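Long-range contacts in Rho-related gtp-binding protein RHOD (Homo sapiens, PDB 2J1L), which is a small GTP-binding protein of the Rho branch of the Ras family, modelled here with guanosine-5'-diphosphate and a magnesium ion: residues Lys47-Leu51 and His85-Thr89; Leu50-Phe54 and Val196-Phe200; Ala106-Leu110 and Cys136-Pro140; Thr148-Lys152 and Tyr185-Arg191. All blocks are in the same frame, centred on the assembly; numbering follows the deposited sequence.

Contact 1: Lys47-Leu51 and His85-Thr89; sequences KTSLL and HIWDT. With MG (magnesium ion), chain C; GDP (guanosine-5'-diphosphate), chain B.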
loop_
_atom_site.group_PDB
_atom_site.type_symbol
_atom_site.label_atom_id
_atom_site.label_comp_id
_atom_site.label_asym_id
_atom_site.label_seq_id
_atom_site.Cartn_x
_atom_site.Cartn_y
_atom_site.Cartn_z
ATOM N N LYS A 47 -1.278 1.171 7.443
ATOM C CA LYS A 47 -1.128 2.377 6.637
ATOM C C LYS A 47 -0.413 3.498 7.391
ATOM O O LYS A 47 0.617 3.998 6.936
ATOM C CB LYS A 47 -2.499 2.846 6.128
ATOM C CG LYS A 47 -3.212 1.803 5.193
ATOM C CD LYS A 47 -4.620 2.196 4.699
ATOM C CE LYS A 47 -5.575 2.798 5.762
ATOM N NZ LYS A 47 -5.917 1.855 6.849
ATOM N N THR A 48 -0.937 3.886 8.549
ATOM C CA THR A 48 -0.360 4.986 9.325
ATOM C C THR A 48 1.102 4.694 9.664
ATOM O O THR A 48 1.952 5.569 9.595
ATOM C CB THR A 48 -1.167 5.258 10.614
ATOM O OG1 THR A 48 -2.568 5.373 10.299
ATOM C CG2 THR A 48 -0.689 6.545 11.282
ATOM N N SER A 49 1.392 3.441 9.993
ATOM C CA SER A 49 2.756 3.017 10.356
ATOM C C SER A 49 3.740 3.079 9.210
ATOM O O SER A 49 4.916 3.398 9.389
ATOM C CB SER A 49 2.720 1.589 10.879
ATOM O OG SER A 49 2.087 1.593 12.136
ATOM N N LEU A 50 3.257 2.738 8.034
ATOM C CA LEU A 50 4.057 2.857 6.829
ATOM C C LEU A 50 4.523 4.314 6.732
ATOM O O LEU A 50 5.689 4.613 6.499
ATOM C CB LEU A 50 3.191 2.441 5.632
ATOM C CG LEU A 50 3.810 2.032 4.314
ATOM C CD1 LEU A 50 4.652 0.779 4.516
ATOM C CD2 LEU A 50 2.699 1.785 3.298
ATOM N N LEU A 51 3.602 5.219 7.006
ATOM C CA LEU A 51 3.847 6.647 6.852
ATOM C C LEU A 51 4.837 7.140 7.860
ATOM O O LEU A 51 5.743 7.882 7.515
ATOM C CB LEU A 51 2.542 7.424 6.997
ATOM C CG LEU A 51 2.341 8.409 5.864
ATOM C CD1 LEU A 51 0.946 9.024 5.959
ATOM C CD2 LEU A 51 3.470 9.458 5.899
ATOM N N HIS A 85 2.972 14.452 -1.367
ATOM C CA HIS A 85 1.889 14.787 -0.460
ATOM C C HIS A 85 1.206 13.486 -0.218
ATOM O O HIS A 85 0.628 12.941 -1.138
ATOM C CB HIS A 85 0.943 15.793 -1.116
ATOM C CG HIS A 85 1.578 17.128 -1.368
ATOM N ND1 HIS A 85 1.045 18.308 -0.893
ATOM C CD2 HIS A 85 2.725 17.463 -2.007
ATOM C CE1 HIS A 85 1.824 19.315 -1.248
ATOM N NE2 HIS A 85 2.851 18.831 -1.923
ATOM N N ILE A 86 1.321 12.957 0.996
ATOM C CA ILE A 86 0.717 11.663 1.327
ATOM C C ILE A 86 -0.513 11.810 2.240
ATOM O O ILE A 86 -0.446 12.432 3.315
ATOM C CB ILE A 86 1.741 10.740 2.016
ATOM C CG1 ILE A 86 2.924 10.461 1.079
ATOM C CG2 ILE A 86 1.055 9.460 2.460
ATOM C CD1 ILE A 86 4.269 10.410 1.744
ATOM N N TRP A 87 -1.618 11.208 1.807
ATOM C CA TRP A 87 -2.899 11.294 2.509
ATOM C C TRP A 87 -3.233 10.006 3.248
ATOM O O TRP A 87 -3.139 8.927 2.696
ATOM C CB TRP A 87 -4.003 11.602 1.508
ATOM C CG TRP A 87 -3.954 13.011 0.979
ATOM C CD1 TRP A 87 -3.189 13.476 -0.060
ATOM C CD2 TRP A 87 -4.682 14.131 1.465
ATOM N NE1 TRP A 87 -3.419 14.813 -0.255
ATOM C CE2 TRP A 87 -4.326 15.240 0.674
ATOM C CE3 TRP A 87 -5.595 14.309 2.497
ATOM C CZ2 TRP A 87 -4.844 16.501 0.892
ATOM C CZ3 TRP A 87 -6.125 15.555 2.697
ATOM C CH2 TRP A 87 -5.751 16.636 1.900
ATOM N N ASP A 88 -3.630 10.132 4.501
ATOM C CA ASP A 88 -4.003 8.996 5.341
ATOM C C ASP A 88 -5.338 9.325 6.040
ATOM O O ASP A 88 -5.607 10.499 6.307
ATOM C CB ASP A 88 -2.869 8.791 6.359
ATOM C CG ASP A 88 -3.081 7.589 7.262
ATOM O OD1 ASP A 88 -3.788 6.645 6.835
ATOM O OD2 ASP A 88 -2.536 7.611 8.401
ATOM N N THR A 89 -6.176 8.323 6.330
ATOM C CA THR A 89 -7.417 8.557 7.126
ATOM C C THR A 89 -7.248 8.225 8.618
ATOM O O THR A 89 -8.063 8.641 9.468
ATOM C CB THR A 89 -8.590 7.772 6.555
ATOM O OG1 THR A 89 -8.614 7.973 5.132
ATOM C CG2 THR A 89 -9.954 8.200 7.189
HETATM MG MG MG C . -4.586 4.160 10.452
HETATM P PB GDP B . -3.767 1.419 9.996
HETATM O O1B GDP B . -3.041 2.727 9.976
HETATM O O2B GDP B . -4.036 0.898 8.620
HETATM O O3B GDP B . -5.069 1.592 10.739
HETATM O O3A GDP B . -2.831 0.354 10.727
HETATM P PA GDP B . -1.706 0.914 11.754
HETATM O O1A GDP B . -0.549 1.594 11.059
HETATM O O2A GDP B . -2.357 1.907 12.683
HETATM O "O5'" GDP B . -1.180 -0.427 12.490
HETATM C "C5'" GDP B . -2.085 -1.402 12.987
HETATM C "C4'" GDP B . -1.363 -2.397 13.878
HETATM O "O4'" GDP B . -0.374 -3.177 13.179
HETATM C "C3'" GDP B . -0.585 -1.665 14.972
HETATM O "O3'" GDP B . -0.405 -2.519 16.117
HETATM C "C2'" GDP B . 0.768 -1.459 14.369
HETATM O "O2'" GDP B . 1.791 -1.314 15.340
HETATM C "C1'" GDP B . 0.931 -2.772 13.656
HETATM N N9 GDP B . 1.874 -2.644 12.545
HETATM C C8 GDP B . 1.953 -1.676 11.612
HETATM N N7 GDP B . 2.949 -1.964 10.723
HETATM C C5 GDP B . 3.506 -3.122 11.103
HETATM C C6 GDP B . 4.584 -3.979 10.612
HETATM O O6 GDP B . 5.258 -3.680 9.582
HETATM N N1 GDP B . 4.820 -5.092 11.312
HETATM C C2 GDP B . 4.125 -5.439 12.416
HETATM N N2 GDP B . 4.445 -6.586 13.060
HETATM N N3 GDP B . 3.119 -4.705 12.925
HETATM C C4 GDP B . 2.790 -3.562 12.301
HETATM O O HOH W 1 -4.774 5.362 8.631
HETATM O O HOH W 2 -3.469 4.218 12.303
HETATM O O HOH W 3 -4.583 6.177 11.205
#
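L51 lays its CD1 methyl against CG2 of I86, 3.5 Å away, and the same methyl reaches D88, 3.8 Å from CB; in both pairs the side chains overlap alongside, running opposite ways. One helical turn back, the meeting is polar. T48 OG1 lies 2.9 Å from D88 OD2, the side chains meeting nearly perpendicularly, and OG1 also binds the magnesium ion at 2.4 Å. With chi1 at -50°, OG1 sits beside its own backbone N, on the side where the ion and GDP O1B lie. Helix 47-55 starts within the P-loop (Walker A) of this Ras-family fold, K47 and T48 being its first residues, and this end holds the diphosphate: K47 donates to GDP O2B through both N and NZ, T48 N gives O1B a bond at 164°, and S49 grips O1A with N and OG. D88, at the end of strand 80-88, stands in the metal's second shell through T48 OG1. A water on the ion lies doubtfully close to D88 OD1, while K47 NZ stays 5.2 Å from that oxygen, which may allow weak electrostatic attraction. Helix and strand segments run nearly antiparallel, at 153° and 9.4 Å between axes, and I86 also packs on V37 and F200.

Contact 2: Leu50-Phe54 and Val196-Phe200; sequences LLMVF and VHAVF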
loop_
_atom_site.group_PDB
_atom_site.type_symbol
_atom_site.label_atom_id
_atom_site.label_comp_id
_atom_site.label_asym_id
_atom_site.label_seq_id
_atom_site.Cartn_x
_atom_site.Cartn_y
_atom_site.Cartn_z
ATOM N N LEU A 50 3.257 2.738 8.034
ATOM C CA LEU A 50 4.057 2.857 6.829
ATOM C C LEU A 50 4.523 4.314 6.732
ATOM O O LEU A 50 5.689 4.613 6.499
ATOM C CB LEU A 50 3.191 2.441 5.632
ATOM C CG LEU A 50 3.810 2.032 4.314
ATOM C CD1 LEU A 50 4.652 0.779 4.516
ATOM C CD2 LEU A 50 2.699 1.785 3.298
ATOM N N LEU A 51 3.602 5.219 7.006
ATOM C CA LEU A 51 3.847 6.647 6.852
ATOM C C LEU A 51 4.837 7.140 7.860
ATOM O O LEU A 51 5.743 7.882 7.515
ATOM C CB LEU A 51 2.542 7.424 6.997
ATOM C CG LEU A 51 2.341 8.409 5.864
ATOM C CD1 LEU A 51 0.946 9.024 5.959
ATOM C CD2 LEU A 51 3.470 9.458 5.899
ATOM N N MET A 52 4.670 6.712 9.108
ATOM C CA MET A 52 5.605 7.066 10.185
ATOM C C MET A 52 7.011 6.774 9.754
ATOM O O MET A 52 7.855 7.653 9.745
ATOM C CB MET A 52 5.373 6.244 11.463
ATOM C CG MET A 52 3.992 6.332 12.079
ATOM S SD MET A 52 3.459 8.021 12.344
ATOM N N VAL A 53 7.262 5.517 9.415
ATOM C CA VAL A 53 8.623 5.079 9.161
ATOM C C VAL A 53 9.221 5.899 8.038
ATOM O O VAL A 53 10.318 6.434 8.144
ATOM C CB VAL A 53 8.663 3.591 8.804
ATOM C CG1 VAL A 53 9.983 3.256 8.089
ATOM C CG2 VAL A 53 8.433 2.737 10.087
ATOM N N PHE A 54 8.461 6.025 6.964
ATOM C CA PHE A 54 8.890 6.835 5.839
ATOM C C PHE A 54 9.206 8.279 6.273
ATOM O O PHE A 54 10.277 8.780 5.999
ATOM C CB PHE A 54 7.830 6.810 4.740
ATOM C CG PHE A 54 8.258 7.487 3.485
ATOM C CD1 PHE A 54 9.440 7.123 2.861
ATOM C CD2 PHE A 54 7.485 8.483 2.924
ATOM C CE1 PHE A 54 9.863 7.752 1.695
ATOM C CE2 PHE A 54 7.888 9.117 1.746
ATOM C CZ PHE A 54 9.091 8.749 1.133
ATOM N N VAL A 196 10.367 0.142 2.597
ATOM C CA VAL A 196 9.339 1.161 2.747
ATOM C C VAL A 196 9.570 2.362 1.812
ATOM O O VAL A 196 8.638 2.812 1.128
ATOM C CB VAL A 196 9.224 1.588 4.227
ATOM C CG1 VAL A 196 8.345 2.828 4.371
ATOM C CG2 VAL A 196 8.667 0.397 5.049
ATOM N N HIS A 197 10.798 2.859 1.761
ATOM C CA HIS A 197 11.155 3.902 0.805
ATOM C C HIS A 197 10.965 3.467 -0.628
ATOM O O HIS A 197 10.603 4.292 -1.475
ATOM C CB HIS A 197 12.626 4.318 0.943
ATOM C CG HIS A 197 12.906 5.131 2.155
ATOM N ND1 HIS A 197 12.927 6.510 2.126
ATOM C CD2 HIS A 197 13.172 4.765 3.433
ATOM C CE1 HIS A 197 13.210 6.959 3.341
ATOM N NE2 HIS A 197 13.372 5.920 4.148
ATOM N N ALA A 198 11.279 2.207 -0.918
ATOM C CA ALA A 198 11.073 1.686 -2.260
ATOM C C ALA A 198 9.605 1.808 -2.624
ATOM O O ALA A 198 9.291 2.226 -3.725
ATOM C CB ALA A 198 11.537 0.235 -2.384
ATOM N N VAL A 199 8.705 1.498 -1.699
ATOM C CA VAL A 199 7.290 1.644 -2.013
ATOM C C VAL A 199 6.974 3.059 -2.483
ATOM O O VAL A 199 6.295 3.246 -3.483
ATOM C CB VAL A 199 6.353 1.290 -0.834
ATOM C CG1 VAL A 199 4.924 1.499 -1.242
ATOM C CG2 VAL A 199 6.577 -0.158 -0.364
ATOM N N PHE A 200 7.461 4.060 -1.780
ATOM C CA PHE A 200 7.078 5.417 -2.120
ATOM C C PHE A 200 7.851 5.961 -3.319
ATOM O O PHE A 200 7.403 6.893 -3.957
ATOM C CB PHE A 200 7.202 6.332 -0.913
ATOM C CG PHE A 200 6.145 6.084 0.117
ATOM C CD1 PHE A 200 4.888 6.683 0.007
ATOM C CD2 PHE A 200 6.379 5.231 1.188
ATOM C CE1 PHE A 200 3.925 6.453 0.930
ATOM C CE2 PHE A 200 5.390 5.010 2.125
ATOM C CZ PHE A 200 4.162 5.609 1.981
#
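V196 starts the helical segment by pushing CG1 into the first helix, where it meets F54 CB at 4.0 Å and V53 CG1 at 4.1 Å. Its other methyl, CG2, touches L50 CD1, so one valine spans three residues of helix 47-55. H197 comes next: its imidazole offers a face to the edge of the F54 ring, an offset edge-to-face pair with planes at 70° and F54 CE1 3.3 Å from H197 ND1. These segments belong to the helix that starts at the P-loop and the C-terminal helix of the Ras-like fold, which pack on the same face of the central sheet; the segment axes pass 10.0 Å apart at 101°, close to perpendicular. At F200 the contact turns to stacking. Its ring lies nearly parallel to that of F54, with 11° between planes and 4.4 Å between centroids, displaced so that F200 CB also sits over the F54 face as a CH-pi donor, 4.0 Å from the centroid. F54 reaches this position with CG anti to its own N, and F200 CE2 additionally meets L50 CG at 4.0 Å. F54 continues onto L84 and I86 of the sheet, F200 onto L110.

Contact 3: Ala106-Leu110 and Cys136-Pro140; sequences ASVLL and CKKVP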
loop_
_atom_site.group_PDB
_atom_site.type_symbol
_atom_site.label_atom_id
_atom_site.label_comp_id
_atom_site.label_asym_id
_atom_site.label_seq_id
_atom_site.Cartn_x
_atom_site.Cartn_y
_atom_site.Cartn_z
ATOM N N ALA A 106 -0.426 15.257 -9.978
ATOM C CA ALA A 106 -0.147 13.860 -10.416
ATOM C C ALA A 106 -0.398 12.918 -9.273
ATOM O O ALA A 106 -0.007 13.216 -8.152
ATOM C CB ALA A 106 1.284 13.701 -10.910
ATOM N N SER A 107 -1.036 11.782 -9.540
ATOM C CA SER A 107 -1.578 10.962 -8.462
ATOM C C SER A 107 -1.323 9.482 -8.599
ATOM O O SER A 107 -0.987 8.988 -9.667
ATOM C CB SER A 107 -3.082 11.185 -8.356
ATOM O OG SER A 107 -3.332 12.444 -7.772
ATOM N N VAL A 108 -1.504 8.788 -7.478
ATOM C CA VAL A 108 -1.361 7.338 -7.396
ATOM C C VAL A 108 -1.963 6.843 -6.095
ATOM O O VAL A 108 -1.905 7.519 -5.059
ATOM C CB VAL A 108 0.117 6.881 -7.509
ATOM C CG1 VAL A 108 0.966 7.473 -6.394
ATOM C CG2 VAL A 108 0.215 5.348 -7.514
ATOM N N LEU A 109 -2.571 5.668 -6.173
ATOM C CA LEU A 109 -3.290 5.054 -5.062
ATOM C C LEU A 109 -2.531 3.832 -4.635
ATOM O O LEU A 109 -2.152 3.014 -5.493
ATOM C CB LEU A 109 -4.657 4.593 -5.520
ATOM C CG LEU A 109 -5.783 5.614 -5.557
ATOM C CD1 LEU A 109 -6.927 4.962 -6.272
ATOM C CD2 LEU A 109 -6.197 6.056 -4.149
ATOM N N LEU A 110 -2.305 3.708 -3.330
ATOM C CA LEU A 110 -1.709 2.526 -2.758
ATOM C C LEU A 110 -2.805 1.812 -2.019
ATOM O O LEU A 110 -3.251 2.269 -0.970
ATOM C CB LEU A 110 -0.584 2.881 -1.796
ATOM C CG LEU A 110 0.585 3.727 -2.346
ATOM C CD1 LEU A 110 1.652 3.940 -1.246
ATOM C CD2 LEU A 110 1.206 3.073 -3.580
ATOM N N CYS A 136 -12.274 7.081 -9.395
ATOM C CA CYS A 136 -11.002 7.616 -9.927
ATOM C C CYS A 136 -10.625 7.363 -11.388
ATOM O O CYS A 136 -9.636 7.945 -11.865
ATOM C CB CYS A 136 -9.846 7.095 -9.086
ATOM S SG CYS A 136 -10.144 7.212 -7.302
ATOM N N LYS A 137 -11.378 6.509 -12.093
ATOM C CA LYS A 137 -11.140 6.244 -13.524
ATOM C C LYS A 137 -9.651 5.956 -13.786
ATOM O O LYS A 137 -9.131 4.908 -13.385
ATOM N N LYS A 138 -8.967 6.913 -14.416
ATOM C CA LYS A 138 -7.575 6.732 -14.824
ATOM C C LYS A 138 -6.518 7.188 -13.812
ATOM O O LYS A 138 -5.661 8.003 -14.148
ATOM N N VAL A 139 -6.569 6.664 -12.589
ATOM C CA VAL A 139 -5.564 6.988 -11.568
ATOM C C VAL A 139 -4.823 5.721 -11.152
ATOM O O VAL A 139 -5.456 4.759 -10.760
ATOM C CB VAL A 139 -6.190 7.618 -10.318
ATOM C CG1 VAL A 139 -5.130 7.825 -9.265
ATOM C CG2 VAL A 139 -6.839 8.940 -10.660
ATOM N N PRO A 140 -3.481 5.717 -11.212
ATOM C CA PRO A 140 -2.762 4.449 -11.117
ATOM C C PRO A 140 -2.828 3.805 -9.729
ATOM O O PRO A 140 -2.804 4.509 -8.722
ATOM C CB PRO A 140 -1.310 4.833 -11.436
ATOM C CG PRO A 140 -1.355 6.234 -11.930
ATOM C CD PRO A 140 -2.561 6.855 -11.331
#
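P140 O takes the backbone N-H of L109 at 2.8 Å, with an N-H...O angle of 167°, making this the one hydrogen bond between the segments. A CA-H...O contact supplements it, V108 CA lying 3.4 Å from P140 O, and V108 CG2 approaches the same oxygen. That methyl is anti to the backbone N of V108, since chi1 of 60° places CG1 between N and the carbonyl carbon; CG2 also packs 4.2 Å from P140 CB. The proline ring sets CD close to S107 O, 3.1 Å away. In topology this is the end of a right-handed beta-alpha-beta crossover of the Ras-like fold: strand 106-114 leads into helix 118-135, and the returning loop 136-140 comes alongside the strand's beginning before becoming the parallel neighbour 141-146. The L109 N to P140 O bond thus precedes the backbone pairing of L109 with I142. V139 CG1, anti to its own N (chi1 175°), extends to S107 CB at 4.0 Å and, more loosely, to L109 CG at 4.4 Å. C136, just before K137 leaves helical geometry with a positive phi, sets SG 4.1 Å from L109 CD1. V108 and P140 are further packed by A207 and V206 of helix 196-209.

Contact 4: Thr148-Lys152 and Tyr185-Arg191; sequences TDLRK and YLECSAR. With GDP (guanosine-5'-diphosphate), chain B.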
loop_
_atom_site.group_PDB
_atom_site.type_symbol
_atom_site.label_atom_id
_atom_site.label_comp_id
_atom_site.label_asym_id
_atom_site.label_seq_id
_atom_site.Cartn_x
_atom_site.Cartn_y
_atom_site.Cartn_z
ATOM N N THR A 148 5.165 -7.621 6.276
ATOM C CA THR A 148 5.775 -8.854 5.741
ATOM C C THR A 148 6.651 -9.592 6.771
ATOM O O THR A 148 6.959 -10.781 6.614
ATOM C CB THR A 148 6.623 -8.572 4.495
ATOM O OG1 THR A 148 7.645 -7.612 4.814
ATOM C CG2 THR A 148 5.749 -8.027 3.348
ATOM N N ASP A 149 7.039 -8.894 7.830
ATOM C CA ASP A 149 7.795 -9.516 8.908
ATOM C C ASP A 149 6.999 -10.616 9.622
ATOM O O ASP A 149 7.588 -11.557 10.185
ATOM C CB ASP A 149 8.263 -8.460 9.911
ATOM C CG ASP A 149 7.123 -7.647 10.475
ATOM O OD1 ASP A 149 6.486 -6.881 9.700
ATOM O OD2 ASP A 149 6.868 -7.764 11.690
ATOM N N LEU A 150 5.672 -10.515 9.575
ATOM C CA LEU A 150 4.800 -11.437 10.314
ATOM C C LEU A 150 4.587 -12.823 9.674
ATOM O O LEU A 150 4.002 -13.700 10.306
ATOM C CB LEU A 150 3.447 -10.766 10.597
ATOM C CG LEU A 150 3.516 -9.588 11.586
ATOM C CD1 LEU A 150 2.106 -9.092 11.943
ATOM C CD2 LEU A 150 4.293 -9.986 12.828
ATOM N N ARG A 151 5.055 -13.022 8.441
ATOM C CA ARG A 151 5.140 -14.367 7.856
ATOM C C ARG A 151 6.083 -15.249 8.661
ATOM O O ARG A 151 5.812 -16.434 8.859
ATOM C CB ARG A 151 5.668 -14.326 6.431
ATOM C CG ARG A 151 4.808 -13.570 5.466
ATOM C CD ARG A 151 5.192 -13.904 4.035
ATOM N NE ARG A 151 4.318 -13.203 3.097
ATOM C CZ ARG A 151 4.698 -12.286 2.213
ATOM N NH1 ARG A 151 3.792 -11.738 1.424
ATOM N NH2 ARG A 151 5.960 -11.905 2.096
ATOM N N LYS A 152 7.202 -14.679 9.106
ATOM C CA LYS A 152 8.114 -15.401 9.988
ATOM C C LYS A 152 7.422 -15.796 11.318
ATOM O O LYS A 152 7.816 -16.783 11.940
ATOM C CB LYS A 152 9.401 -14.598 10.240
ATOM C CG LYS A 152 10.398 -14.635 9.086
ATOM N N TYR A 185 2.878 -4.581 -7.734
ATOM C CA TYR A 185 2.695 -5.104 -6.400
ATOM C C TYR A 185 4.018 -5.039 -5.669
ATOM O O TYR A 185 5.049 -5.459 -6.183
ATOM C CB TYR A 185 2.192 -6.535 -6.425
ATOM C CG TYR A 185 2.244 -7.190 -5.066
ATOM C CD1 TYR A 185 1.246 -6.985 -4.138
ATOM C CD2 TYR A 185 3.319 -7.992 -4.699
ATOM C CE1 TYR A 185 1.321 -7.558 -2.881
ATOM C CE2 TYR A 185 3.389 -8.569 -3.450
ATOM C CZ TYR A 185 2.402 -8.346 -2.557
ATOM O OH TYR A 185 2.481 -8.926 -1.335
ATOM N N LEU A 186 3.974 -4.509 -4.455
ATOM C CA LEU A 186 5.150 -4.347 -3.634
ATOM C C LEU A 186 4.833 -4.774 -2.227
ATOM O O LEU A 186 3.679 -4.843 -1.827
ATOM C CB LEU A 186 5.570 -2.894 -3.634
ATOM C CG LEU A 186 5.884 -2.292 -5.010
ATOM C CD1 LEU A 186 5.594 -0.772 -5.038
ATOM C CD2 LEU A 186 7.329 -2.617 -5.386
ATOM N N GLU A 187 5.880 -5.049 -1.479
ATOM C CA GLU A 187 5.777 -5.502 -0.100
ATOM C C GLU A 187 6.789 -4.790 0.756
ATOM O O GLU A 187 7.893 -4.451 0.290
ATOM C CB GLU A 187 6.129 -6.961 -0.017
ATOM C CG GLU A 187 5.111 -7.846 -0.590
ATOM C CD GLU A 187 5.490 -9.303 -0.416
ATOM O OE1 GLU A 187 6.660 -9.590 -0.087
ATOM O OE2 GLU A 187 4.601 -10.154 -0.604
ATOM N N CYS A 188 6.440 -4.633 2.026
ATOM C CA CYS A 188 7.315 -3.974 2.969
ATOM C C CYS A 188 6.945 -4.367 4.377
ATOM O O CYS A 188 5.870 -4.914 4.618
ATOM C CB CYS A 188 7.153 -2.478 2.826
ATOM S SG CYS A 188 5.454 -1.995 3.098
ATOM N N SER A 189 7.863 -4.087 5.292
ATOM C CA SER A 189 7.608 -4.166 6.712
ATOM C C SER A 189 7.980 -2.823 7.306
ATOM O O SER A 189 9.143 -2.432 7.256
ATOM C CB SER A 189 8.455 -5.268 7.359
ATOM O OG SER A 189 8.296 -5.262 8.776
ATOM N N ALA A 190 7.005 -2.106 7.849
ATOM C CA ALA A 190 7.292 -0.852 8.517
ATOM C C ALA A 190 8.075 -1.122 9.800
ATOM O O ALA A 190 8.891 -0.309 10.226
ATOM C CB ALA A 190 6.013 -0.113 8.812
ATOM N N ARG A 191 7.849 -2.286 10.404
ATOM C CA ARG A 191 8.532 -2.654 11.638
ATOM C C ARG A 191 10.046 -2.778 11.467
ATOM O O ARG A 191 10.792 -2.329 12.326
ATOM C CB ARG A 191 7.970 -3.974 12.182
ATOM C CG ARG A 191 8.648 -4.471 13.462
ATOM C CD ARG A 191 8.350 -3.536 14.635
ATOM N NE ARG A 191 6.962 -3.696 15.085
ATOM C CZ ARG A 191 6.580 -4.302 16.211
ATOM N NH1 ARG A 191 7.475 -4.806 17.062
ATOM N NH2 ARG A 191 5.281 -4.392 16.495
HETATM P PB GDP B . -3.767 1.419 9.996
HETATM O O1B GDP B . -3.041 2.727 9.976
HETATM O O2B GDP B . -4.036 0.898 8.620
HETATM O O3B GDP B . -5.069 1.592 10.739
HETATM O O3A GDP B . -2.831 0.354 10.727
HETATM P PA GDP B . -1.706 0.914 11.754
HETATM O O1A GDP B . -0.549 1.594 11.059
HETATM O O2A GDP B . -2.357 1.907 12.683
HETATM O "O5'" GDP B . -1.180 -0.427 12.490
HETATM C "C5'" GDP B . -2.085 -1.402 12.987
HETATM C "C4'" GDP B . -1.363 -2.397 13.878
HETATM O "O4'" GDP B . -0.374 -3.177 13.179
HETATM C "C3'" GDP B . -0.585 -1.665 14.972
HETATM O "O3'" GDP B . -0.405 -2.519 16.117
HETATM C "C2'" GDP B . 0.768 -1.459 14.369
HETATM O "O2'" GDP B . 1.791 -1.314 15.340
HETATM C "C1'" GDP B . 0.931 -2.772 13.656
HETATM N N9 GDP B . 1.874 -2.644 12.545
HETATM C C8 GDP B . 1.953 -1.676 11.612
HETATM N N7 GDP B . 2.949 -1.964 10.723
HETATM C C5 GDP B . 3.506 -3.122 11.103
HETATM C C6 GDP B . 4.584 -3.979 10.612
HETATM O O6 GDP B . 5.258 -3.680 9.582
HETATM N N1 GDP B . 4.820 -5.092 11.312
HETATM C C2 GDP B . 4.125 -5.439 12.416
HETATM N N2 GDP B . 4.445 -6.586 13.060
HETATM N N3 GDP B . 3.119 -4.705 12.925
HETATM C C4 GDP B . 2.790 -3.562 12.301
#
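The guanine pocket of this Ras-family protein is built here from two loops, the turn 148-152, whose D149 stands at the aspartate position of the Ras-family NKxD motif, and the Ser-Ala loop that follows strand 184-187. D149 carries the base: OD1 accepts GDP N1 at 2.9 Å and OD2 accepts N2 at 3.0 Å, so the carboxylate spans two donors along the guanine edge. S189 OG holds that carboxylate from the second loop, donating to D149 OD1 at 2.6 Å from above its plane, 57° out of it. OD1 is therefore gripped by the base and by the serine together. D149 CG lies between its backbone N and carbonyl carbon (chi1 56°), which turns the carboxylate to the base and to S189. R191 N bonds GDP O6, closing the other end of the base edge. The loops are also joined by their backbones, T148 N to C188 O at 3.3 Å, while T148 CG2 packs on E187 CB at 3.6 Å. Farther from the nucleotide, the extended R151 side chain ends in a two-nitrogen salt bridge: NH1 to E187 OE2 at 2.7 Å, NH2 to OE1 at 3.3 Å, both oxygens lying close to the guanidinium plane although the two flat groups are turned 43° apart. Y185 OH donates to E187 OE2 at 2.6 Å, on the oxygen's anti lone pair.

Overall arrangement
Contacts 1, 3 and 4 reach one mixed sheet of strand order 2-3-1-4-5-6, and contact 2 joins two helices packed on it. Contacts 1 and 2 both use helix 47-55, share L50 and L51, and have centres 9 Å apart, with I86 packing onto F54 and F200. Contact 4, 12 Å from contact 2 between centres, joins them where L50 meets C188 and V53 meets A190; contacts 1 and 4 reach GDP from its phosphate and base ends. Contact 3 lies about 23 Å from contact 4 by centres, across the chain's centre, and touches contact 2 through L110. Along the chain, contact 1 closes before 3, and 3 before 4, while contact 2 encloses both 3 and 4, tying the helix that starts at the P-loop to the C-terminal helix.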